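Cellulosomal-scaffolding protein A (Clostridium thermocellum, PDB 4B9F) carries a family 3a carbohydrate-binding module that probably fastens the cellulosome scaffold and its enzymes to crystalline cellulose. Local coordinates at residues 19-31 against 99-111. Residues are numbered along the deposited sequence; the frame is centred on the assembly and turned at random.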
ATOM      1  N   ASN A  19      -4.939   7.011  -3.865  1.00  9.32           N
ATOM      2  CA  ASN A  19      -5.710   5.967  -3.198  1.00  9.34           C
ATOM      3  C   ASN A  19      -5.217   4.575  -3.552  1.00  9.36           C
ATOM      4  O   ASN A  19      -5.835   3.864  -4.346  1.00 10.70           O
ATOM      5  CB  ASN A  19      -7.195   6.095  -3.552  1.00 11.93           C
ATOM      6  CG  ASN A  19      -7.791   7.399  -3.077  1.00 15.08           C
ATOM      7  OD1 ASN A  19      -7.580   8.454  -3.681  1.00 19.62           O
ATOM      8  ND2 ASN A  19      -8.522   7.342  -1.977  1.00 18.90           N
ATOM      9  N   PRO A  20      -4.084   4.176  -2.965  1.00  9.53           N
ATOM     10  CA  PRO A  20      -3.528   2.849  -3.239  1.00 10.41           C
ATOM     11  C   PRO A  20      -4.381   1.767  -2.579  1.00 10.06           C
ATOM     12  O   PRO A  20      -4.663   1.853  -1.381  1.00 11.23           O
ATOM     13  CB  PRO A  20      -2.126   2.917  -2.612  1.00 11.96           C
ATOM     14  CG  PRO A  20      -2.230   3.984  -1.579  1.00 15.38           C
ATOM     15  CD  PRO A  20      -3.279   4.954  -2.010  1.00 11.13           C
ATOM     16  N   GLN A  21      -4.779   0.761  -3.355  1.00  9.24           N
ATOM     17  CA  GLN A  21      -5.527  -0.382  -2.825  1.00 10.08           C
ATOM     18  C   GLN A  21      -4.635  -1.616  -2.879  1.00  8.71           C
ATOM     19  O   GLN A  21      -4.182  -1.998  -3.957  1.00  9.75           O
ATOM     20  CB  GLN A  21      -6.786  -0.650  -3.659  1.00 11.23           C
ATOM     21  CG  GLN A  21      -7.554   0.595  -4.068  1.00 12.24           C
ATOM     22  CD  GLN A  21      -8.328   1.210  -2.930  1.00 15.16           C
ATOM     23  OE1 GLN A  21      -9.182   0.561  -2.319  1.00 17.05           O
ATOM     24  NE2 GLN A  21      -8.051   2.480  -2.651  1.00 16.27           N
ATOM     25  N   PHE A  22      -4.370  -2.228  -1.725  1.00  8.89           N
ATOM     26  CA  PHE A  22      -3.536  -3.423  -1.657  1.00  9.16           C
ATOM     27  C   PHE A  22      -4.342  -4.619  -1.191  1.00  8.61           C
ATOM     28  O   PHE A  22      -5.212  -4.493  -0.317  1.00  9.25           O
ATOM     29  CB  PHE A  22      -2.408  -3.244  -0.633  1.00  9.51           C
ATOM     30  CG  PHE A  22      -1.228  -2.440  -1.112  1.00  9.69           C
ATOM     31  CD1 PHE A  22      -1.188  -1.068  -0.936  1.00 10.71           C
ATOM     32  CD2 PHE A  22      -0.121  -3.075  -1.671  1.00  9.77           C
ATOM     33  CE1 PHE A  22      -0.081  -0.328  -1.342  1.00 11.33           C
ATOM     34  CE2 PHE A  22       0.979  -2.347  -2.075  1.00 11.06           C
ATOM     35  CZ  PHE A  22       1.002  -0.974  -1.908  1.00 11.12           C
ATOM     36  N   LYS A  23      -4.016  -5.792  -1.722  1.00  9.24           N
ATOM     37  CA  LYS A  23      -4.533  -7.041  -1.166  1.00  9.63           C
ATOM     38  C   LYS A  23      -3.384  -8.025  -1.076  1.00 10.07           C
ATOM     39  O   LYS A  23      -2.771  -8.363  -2.093  1.00 12.23           O
ATOM     40  CB  LYS A  23      -5.668  -7.622  -2.013  1.00 11.69           C
ATOM     41  CG  LYS A  23      -6.276  -8.895  -1.411  1.00 14.40           C
ATOM     42  CD  LYS A  23      -7.688  -9.168  -1.913  1.00 20.64           C
ATOM     43  CE  LYS A  23      -7.738  -9.314  -3.411  1.00 20.81           C
ATOM     44  NZ  LYS A  23      -9.057  -9.885  -3.823  1.00 20.43           N
ATOM     45  N   VAL A  24      -3.088  -8.479   0.135  1.00  9.47           N
ATOM     46  CA  VAL A  24      -1.940  -9.350   0.360  1.00  9.66           C
ATOM     47  C   VAL A  24      -2.441 -10.697   0.854  1.00  8.97           C
ATOM     48  O   VAL A  24      -3.180 -10.768   1.842  1.00 10.56           O
ATOM     49  CB  VAL A  24      -0.988  -8.738   1.412  1.00 11.05           C
ATOM     50  CG1 VAL A  24       0.220  -9.651   1.639  1.00 12.44           C
ATOM     51  CG2 VAL A  24      -0.555  -7.340   0.999  1.00 13.01           C
ATOM     52  N   THR A  25      -2.054 -11.766   0.163  1.00 10.49           N
ATOM     53  CA  THR A  25      -2.531 -13.100   0.496  1.00 10.34           C
ATOM     54  C   THR A  25      -1.368 -13.971   0.956  1.00 11.24           C
ATOM     55  O   THR A  25      -0.319 -13.999   0.314  1.00 11.68           O
ATOM     56  CB  THR A  25      -3.212 -13.758  -0.724  1.00 13.08           C
ATOM     57  OG1 THR A  25      -4.292 -12.925  -1.175  1.00 13.41           O
ATOM     58  CG2 THR A  25      -3.744 -15.137  -0.366  1.00 14.17           C
ATOM     59  N   ASN A  26      -1.565 -14.694   2.054  1.00 11.40           N
ATOM     60  CA  ASN A  26      -0.560 -15.641   2.535  1.00 12.12           C
ATOM     61  C   ASN A  26      -0.727 -16.963   1.807  1.00 14.34           C
ATOM     62  O   ASN A  26      -1.670 -17.709   2.074  1.00 16.32           O
ATOM     63  CB  ASN A  26      -0.693 -15.854   4.043  1.00 12.46           C
ATOM     64  CG  ASN A  26       0.408 -16.735   4.612  1.00 13.64           C
ATOM     65  OD1 ASN A  26       1.187 -17.345   3.870  1.00 15.15           O
ATOM     66  ND2 ASN A  26       0.480 -16.807   5.935  1.00 15.19           N
ATOM     67  N   THR A  27       0.190 -17.241   0.887  1.00 15.49           N
ATOM     68  CA  THR A  27       0.132 -18.450   0.069  1.00 20.95           C
ATOM     69  C   THR A  27       1.069 -19.533   0.600  1.00 20.49           C
ATOM     70  O   THR A  27       1.248 -20.575  -0.033  1.00 22.20           O
ATOM     71  CB  THR A  27       0.477 -18.146  -1.400  1.00 24.82           C
ATOM     72  OG1 THR A  27       1.747 -17.487  -1.465  1.00 29.55           O
ATOM     73  CG2 THR A  27      -0.581 -17.241  -2.027  1.00 26.03           C
ATOM     74  N   GLY A  28       1.657 -19.286   1.767  1.00 20.39           N
ATOM     75  CA  GLY A  28       2.588 -20.224   2.369  1.00 20.42           C
ATOM     76  C   GLY A  28       1.930 -21.151   3.373  1.00 21.16           C
ATOM     77  O   GLY A  28       0.706 -21.214   3.465  1.00 24.99           O
ATOM     78  N   SER A  29       2.750 -21.855   4.147  1.00 23.04           N
ATOM     79  CA  SER A  29       2.251 -22.887   5.047  1.00 26.22           C
ATOM     80  C   SER A  29       2.169 -22.423   6.489  1.00 26.12           C
ATOM     81  O   SER A  29       1.619 -23.123   7.341  1.00 29.67           O
ATOM     82  CB  SER A  29       3.145 -24.124   4.978  1.00 31.77           C
ATOM     83  OG  SER A  29       3.153 -24.696   3.681  1.00 37.28           O
ATOM     84  N   SER A  30       2.734 -21.255   6.774  1.00 21.80           N
ATOM     85  CA  SER A  30       2.772 -20.759   8.144  1.00 23.38           C
ATOM     86  C   SER A  30       2.251 -19.341   8.231  1.00 19.51           C
ATOM     87  O   SER A  30       2.266 -18.604   7.245  1.00 19.25           O
ATOM     88  CB  SER A  30       4.192 -20.819   8.706  1.00 28.20           C
ATOM     89  OG  SER A  30       4.608 -22.162   8.874  1.00 34.85           O
ATOM     90  N   ALA A  31       1.786 -18.964   9.419  1.00 17.53           N
ATOM     91  CA  ALA A  31       1.283 -17.617   9.658  1.00 15.80           C
ATOM     92  C   ALA A  31       2.358 -16.547   9.494  1.00 16.95           C
ATOM     93  O   ALA A  31       3.553 -16.808   9.680  1.00 18.84           O
ATOM     94  CB  ALA A  31       0.643 -17.534  11.041  1.00 18.45           C
ATOM     95  N   GLY A  99      -1.603  -8.006  14.413  1.00 15.20           N
ATOM     96  CA  GLY A  99      -2.390  -8.907  13.591  1.00 14.07           C
ATOM     97  C   GLY A  99      -1.572 -10.037  12.997  1.00 13.35           C
ATOM     98  O   GLY A  99      -0.342  -9.982  12.933  1.00 14.20           O
ATOM     99  N   THR A 100      -2.278 -11.065  12.553  1.00 12.85           N
ATOM    100  CA  THR A 100      -1.657 -12.258  12.021  1.00 13.73           C
ATOM    101  C   THR A 100      -2.391 -12.641  10.753  1.00 13.20           C
ATOM    102  O   THR A 100      -3.628 -12.620  10.700  1.00 13.49           O
ATOM    103  CB  THR A 100      -1.736 -13.418  13.032  1.00 14.81           C
ATOM    104  OG1 THR A 100      -1.011 -13.073  14.218  1.00 18.20           O
ATOM    105  CG2 THR A 100      -1.157 -14.683  12.447  1.00 16.87           C
ATOM    106  N   LEU A 101      -1.621 -12.962   9.724  1.00 12.66           N
ATOM    107  CA  LEU A 101      -2.175 -13.414   8.467  1.00 12.70           C
ATOM    108  C   LEU A 101      -1.929 -14.917   8.346  1.00 12.75           C
ATOM    109  O   LEU A 101      -0.806 -15.353   8.079  1.00 13.93           O
ATOM    110  CB  LEU A 101      -1.522 -12.659   7.309  1.00 14.19           C
ATOM    111  CG  LEU A 101      -2.231 -12.731   5.963  1.00 16.46           C
ATOM    112  CD1 LEU A 101      -3.618 -12.126   6.080  1.00 15.27           C
ATOM    113  CD2 LEU A 101      -1.416 -12.010   4.903  1.00 16.58           C
ATOM    114  N   GLU A 102      -2.979 -15.702   8.569  1.00 13.39           N
ATOM    115  CA  GLU A 102      -2.886 -17.165   8.535  1.00 14.06           C
ATOM    116  C   GLU A 102      -2.702 -17.672   7.111  1.00 14.23           C
ATOM    117  O   GLU A 102      -3.015 -16.961   6.159  1.00 13.60           O
ATOM    118  CB  GLU A 102      -4.168 -17.778   9.116  1.00 14.46           C
ATOM    119  CG  GLU A 102      -4.438 -17.434  10.578  1.00 16.92           C
ATOM    120  CD  GLU A 102      -3.500 -18.137  11.542  1.00 18.97           C
ATOM    121  OE1 GLU A 102      -2.806 -19.093  11.126  1.00 22.52           O
ATOM    122  OE2 GLU A 102      -3.456 -17.743  12.723  1.00 20.58           O
ATOM    123  N   PRO A 103      -2.208 -18.911   6.958  1.00 16.22           N
ATOM    124  CA  PRO A 103      -2.158 -19.486   5.608  1.00 16.96           C
ATOM    125  C   PRO A 103      -3.533 -19.449   4.952  1.00 16.87           C
ATOM    126  O   PRO A 103      -4.523 -19.855   5.568  1.00 17.04           O
ATOM    127  CB  PRO A 103      -1.737 -20.936   5.863  1.00 18.88           C
ATOM    128  CG  PRO A 103      -0.975 -20.879   7.147  1.00 21.55           C
ATOM    129  CD  PRO A 103      -1.648 -19.823   7.972  1.00 18.58           C
ATOM    130  N   GLY A 104      -3.595 -18.951   3.721  1.00 14.67           N
ATOM    131  CA  GLY A 104      -4.849 -18.886   2.991  1.00 14.46           C
ATOM    132  C   GLY A 104      -5.693 -17.653   3.289  1.00 13.81           C
ATOM    133  O   GLY A 104      -6.724 -17.438   2.645  1.00 16.91           O
ATOM    134  N   ALA A 105      -5.275 -16.855   4.268  1.00 12.09           N
ATOM    135  CA  ALA A 105      -5.978 -15.618   4.600  1.00 12.05           C
ATOM    136  C   ALA A 105      -5.434 -14.475   3.758  1.00 11.43           C
ATOM    137  O   ALA A 105      -4.320 -14.545   3.242  1.00 11.31           O
ATOM    138  CB  ALA A 105      -5.823 -15.299   6.090  1.00 11.87           C
ATOM    139  N   HIS A 106      -6.210 -13.405   3.631  1.00 10.66           N
ATOM    140  CA  HIS A 106      -5.693 -12.201   2.989  1.00 10.90           C
ATOM    141  C   HIS A 106      -6.055 -10.963   3.782  1.00 10.81           C
ATOM    142  O   HIS A 106      -6.994 -10.984   4.583  1.00 11.60           O
ATOM    143  CB  HIS A 106      -6.144 -12.079   1.525  1.00 13.38           C
ATOM    144  CG  HIS A 106      -7.607 -11.811   1.341  1.00 14.84           C
ATOM    145  ND1 HIS A 106      -8.536 -12.818   1.186  1.00 17.02           N
ATOM    146  CD2 HIS A 106      -8.294 -10.647   1.241  1.00 17.01           C
ATOM    147  CE1 HIS A 106      -9.734 -12.287   1.009  1.00 18.50           C
ATOM    148  NE2 HIS A 106      -9.615 -10.970   1.040  1.00 19.10           N
ATOM    149  N   VAL A 107      -5.290  -9.897   3.571  1.00 10.28           N
ATOM    150  CA  VAL A 107      -5.612  -8.604   4.152  1.00  9.74           C
ATOM    151  C   VAL A 107      -5.802  -7.615   3.015  1.00  9.13           C
ATOM    152  O   VAL A 107      -5.005  -7.577   2.067  1.00  9.81           O
ATOM    153  CB  VAL A 107      -4.543  -8.131   5.191  1.00 11.24           C
ATOM    154  CG1 VAL A 107      -3.143  -8.072   4.585  1.00 11.31           C
ATOM    155  CG2 VAL A 107      -4.937  -6.799   5.804  1.00 11.09           C
ATOM    156  N   GLN A 108      -6.890  -6.848   3.091  1.00  9.17           N
ATOM    157  CA  GLN A 108      -7.190  -5.848   2.081  1.00  9.00           C
ATOM    158  C   GLN A 108      -7.082  -4.482   2.724  1.00  8.76           C
ATOM    159  O   GLN A 108      -7.599  -4.275   3.820  1.00 10.46           O
ATOM    160  CB  GLN A 108      -8.593  -6.059   1.535  1.00 10.54           C
ATOM    161  CG  GLN A 108      -8.999  -5.077   0.460  1.00 12.30           C
ATOM    162  CD  GLN A 108     -10.216  -5.557  -0.309  1.00 13.51           C
ATOM    163  OE1 GLN A 108     -10.300  -6.732  -0.684  1.00 13.81           O
ATOM    164  NE2 GLN A 108     -11.169  -4.661  -0.538  1.00 13.77           N
ATOM    165  N   ILE A 109      -6.403  -3.564   2.043  1.00  8.19           N
ATOM    166  CA  ILE A 109      -6.135  -2.224   2.566  1.00  8.35           C
ATOM    167  C   ILE A 109      -6.527  -1.181   1.541  1.00  9.06           C
ATOM    168  O   ILE A 109      -6.008  -1.170   0.425  1.00 10.05           O
ATOM    169  CB  ILE A 109      -4.635  -2.037   2.903  1.00  9.96           C
ATOM    170  CG1 ILE A 109      -4.170  -3.119   3.882  1.00 10.74           C
ATOM    171  CG2 ILE A 109      -4.372  -0.621   3.437  1.00 11.14           C
ATOM    172  CD1 ILE A 109      -3.289  -4.196   3.226  1.00 12.82           C
ATOM    173  N   GLN A 110      -7.446  -0.305   1.922  1.00  8.70           N
ATOM    174  CA  GLN A 110      -7.890   0.769   1.044  1.00  8.59           C
ATOM    175  C   GLN A 110      -7.290   2.059   1.590  1.00  9.34           C
ATOM    176  O   GLN A 110      -7.816   2.666   2.521  1.00 11.72           O
ATOM    177  CB  GLN A 110      -9.419   0.770   0.972  1.00 10.96           C
ATOM    178  CG  GLN A 110      -9.882  -0.603   0.487  1.00 12.37           C
ATOM    179  CD  GLN A 110     -11.374  -0.806   0.365  1.00 13.53           C
ATOM    180  OE1 GLN A 110     -11.819  -1.945   0.329  1.00 13.60           O
ATOM    181  NE2 GLN A 110     -12.151   0.280   0.282  1.00 14.58           N
ATOM    182  N   GLY A 111      -6.133   2.425   1.043  1.00 10.07           N
ATOM    183  CA  GLY A 111      -5.356   3.535   1.560  1.00 10.88           C
ATOM    184  C   GLY A 111      -5.672   4.849   0.886  1.00  9.87           C
ATOM    185  O   GLY A 111      -6.224   4.876  -0.210  1.00 10.62           O
TER
HETATM  186  O   HOH W   1      -8.977   4.465  -0.690  1.00 17.17           O
HETATM  187  O   HOH W   2     -11.349  -8.068  -2.841  1.00 18.54           O
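Strands 20-26 and 106-111 run antiparallel, their axes 4.6 Å apart at 172°, with Phe22 facing Ile109 and Val24 facing Val107 as hydrogen-bonded pairs. Backbone bonding continues past these pairs: Asn26 N donates to Ala105 O, and Asn26 O accepts from Gly104 N inside the type II turn from Glu102 to Ala105. The Asn26 side chain points toward segment 99-111, its CG anti to the backbone N (chi1 -175°). ND2 spends its two N-H groups on Leu101 O (2.9 Å) and Ser30 O (2.9 Å), both acceptors lying close to the amide plane, while OD1 takes Gly28 N in an Asx turn. Together the three bonds hold this buried amide in its rotation; those to Gly28 and Ser30 fold the 27-31 loop round it, and the one to Leu101 O crosses to the end of strand 100-101. The Pro103 ring lies against that loop, CG 3.4 Å from Ser29 O. The two strands are central neighbours in one sheet of the beta-sandwich of this module, and Phe22, Val24 and Ile109 face Leu39 of the opposing sheet. Here Val24 CB meets Val107 CG1 at 3.9 Å, and the Ile109 CD1 methyl touches Phe22 CB, while the Phe22 ring packs edge-to-face with Phe6 of strand 2-8. On the other face the chains are polar: Lys23 CD passes obliquely by His106 CD2 at 3.5 Å, and a water links Lys23 NZ to Gln108 OE1. Gln108 NE2 in turn donates to Gln110 OE1. Bent at chi2 (-74°), Gln21 brings OE1 within 3.1 Å of Gln110 CG, whereas its NE2 binds Asn19 O and a water that also donates to Gly111 O.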